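Local coordinates for protein CofB (Escherichia coli, PDB 5AX6) that serves as the minor pilin subunit of the CFA/III type IVb pilus, forming a homotrimer that probably takes part in pilus assembly, at residues 196-200 against 201-205. Numbering follows the deposited sequence.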
loop_
_atom_site.group_PDB
_atom_site.type_symbol
_atom_site.label_atom_id
_atom_site.label_comp_id
_atom_site.label_asym_id
_atom_site.label_seq_id
_atom_site.Cartn_x
_atom_site.Cartn_y
_atom_site.Cartn_z
ATOM N N THR A 196 -19.363 2.529 -49.290
ATOM C CA THR A 196 -19.226 1.662 -50.449
ATOM C C THR A 196 -20.186 0.492 -50.265
ATOM O O THR A 196 -20.333 -0.011 -49.151
ATOM C CB THR A 196 -17.778 1.170 -50.605
ATOM O OG1 THR A 196 -16.939 2.285 -50.936
ATOM C CG2 THR A 196 -17.675 0.104 -51.702
ATOM N N THR A 197 -20.871 0.080 -51.332
ATOM C CA THR A 197 -21.819 -1.031 -51.218
ATOM C C THR A 197 -21.562 -2.126 -52.250
ATOM O O THR A 197 -21.047 -1.867 -53.338
ATOM C CB THR A 197 -23.292 -0.578 -51.393
ATOM O OG1 THR A 197 -23.440 0.074 -52.660
ATOM C CG2 THR A 197 -23.740 0.364 -50.261
ATOM N N ILE A 198 -21.934 -3.344 -51.873
ATOM C CA ILE A 198 -21.911 -4.512 -52.744
ATOM C C ILE A 198 -23.333 -5.057 -52.794
ATOM O O ILE A 198 -23.828 -5.592 -51.799
ATOM C CB ILE A 198 -20.954 -5.607 -52.229
ATOM C CG1 ILE A 198 -19.525 -5.072 -52.098
ATOM C CG2 ILE A 198 -21.003 -6.829 -53.134
ATOM C CD1 ILE A 198 -18.949 -4.550 -53.383
ATOM N N SER A 199 -23.999 -4.902 -53.933
ATOM C CA SER A 199 -25.410 -5.273 -54.038
ATOM C C SER A 199 -26.233 -4.588 -52.954
ATOM O O SER A 199 -27.088 -5.209 -52.320
ATOM C CB SER A 199 -25.579 -6.788 -53.950
ATOM O OG SER A 199 -25.053 -7.416 -55.105
ATOM N N GLY A 200 -25.954 -3.304 -52.737
ATOM C CA GLY A 200 -26.723 -2.494 -51.810
ATOM C C GLY A 200 -26.346 -2.717 -50.360
ATOM O O GLY A 200 -26.946 -2.132 -49.460
ATOM N N LYS A 201 -25.354 -3.569 -50.129
ATOM C CA LYS A 201 -24.935 -3.881 -48.770
ATOM C C LYS A 201 -23.627 -3.172 -48.444
ATOM O O LYS A 201 -22.614 -3.436 -49.087
ATOM C CB LYS A 201 -24.765 -5.393 -48.588
ATOM C CG LYS A 201 -24.504 -5.809 -47.147
ATOM C CD LYS A 201 -24.054 -7.269 -47.057
ATOM C CE LYS A 201 -23.623 -7.624 -45.636
ATOM N NZ LYS A 201 -23.108 -9.019 -45.535
ATOM N N PRO A 202 -23.649 -2.266 -47.448
ATOM C CA PRO A 202 -22.435 -1.519 -47.097
ATOM C C PRO A 202 -21.271 -2.458 -46.831
ATOM O O PRO A 202 -21.448 -3.496 -46.196
ATOM C CB PRO A 202 -22.845 -0.753 -45.833
ATOM C CG PRO A 202 -24.321 -0.552 -46.000
ATOM C CD PRO A 202 -24.813 -1.829 -46.656
ATOM N N LEU A 203 -20.099 -2.082 -47.326
ATOM C CA LEU A 203 -18.924 -2.947 -47.322
ATOM C C LEU A 203 -18.030 -2.694 -46.113
ATOM O O LEU A 203 -17.436 -1.619 -45.978
ATOM C CB LEU A 203 -18.127 -2.741 -48.612
ATOM C CG LEU A 203 -16.834 -3.545 -48.798
ATOM C CD1 LEU A 203 -17.121 -5.036 -48.888
ATOM C CD2 LEU A 203 -16.081 -3.072 -50.035
ATOM N N THR A 204 -17.940 -3.686 -45.235
ATOM C CA THR A 204 -17.036 -3.606 -44.084
ATOM C C THR A 204 -15.693 -4.128 -44.509
ATOM O O THR A 204 -15.598 -4.851 -45.502
ATOM C CB THR A 204 -17.536 -4.422 -42.895
ATOM O OG1 THR A 204 -17.552 -5.807 -43.256
ATOM C CG2 THR A 204 -18.928 -3.976 -42.494
ATOM N N PHE A 205 -14.647 -3.771 -43.772
ATOM C CA PHE A 205 -13.325 -4.235 -44.159
ATOM C C PHE A 205 -13.237 -5.761 -44.185
ATOM O O PHE A 205 -12.506 -6.324 -44.999
ATOM C CB PHE A 205 -12.244 -3.691 -43.233
ATOM C CG PHE A 205 -10.868 -4.114 -43.639
ATOM C CD1 PHE A 205 -10.242 -3.513 -44.725
ATOM C CD2 PHE A 205 -10.216 -5.134 -42.971
ATOM C CE1 PHE A 205 -8.976 -3.911 -45.123
ATOM C CE2 PHE A 205 -8.948 -5.536 -43.364
ATOM C CZ PHE A 205 -8.330 -4.922 -44.442
#
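A beta hairpin with a two-residue loop (a 2:2 hairpin) at the edge, within this chain, of the pilin-domain sheet joins 196-200 to 201-205, and its loop, Ser-199 and Gly-200, forms a type I' turn running from Ile-198 to Lys-201. The turn type follows from the backbone angles of both loop residues, which lie in the left-handed region: phi is positive at each, and psi falls from a moderate positive value at Ser-199 to 2° at Gly-200. Ile-198 and Lys-201 make the hydrogen-bonded antiparallel pair: Ile-198 N gives a nearly straight bond to Lys-201 O (2.9 Å, 169° at the hydrogen), and Lys-201 N returns one to Ile-198 O at 3.0 Å. One step on, Thr-197 and Pro-202 form the non-hydrogen-bonded pair. Proline is accommodated here because the pairing asks no N-H of it; its CA instead lies 3.3 Å from Thr-196 O, a CA-H...O contact. That same oxygen accepts the bond from Leu-203 N at 2.8 Å, and thus has two partners on the returning chain.

Among the side chains, Leu-203 makes the apolar contacts across the hairpin. Its CG stands anti to the backbone N (chi1 179°), and the two methyls divide the work: CD1 reaches Ile-198 CG1 at 4.0 Å, while CD2 lies alongside Thr-196 CG2 at 3.9 Å. On the face that carries Thr-197 and Pro-202, Thr-197 CG2 rests against Pro-202 N at 3.9 Å.

Thr-196 OG1 is hydrogen-bonded to Glu-184 OE1 on the adjoining strand 179-185, whose Val-182 also makes backbone bonds to Thr-196 and Leu-203. Helix 208-211 packs against Leu-203 through Leu-208 and Asn-211, while Pro-202 touches Tyr-181.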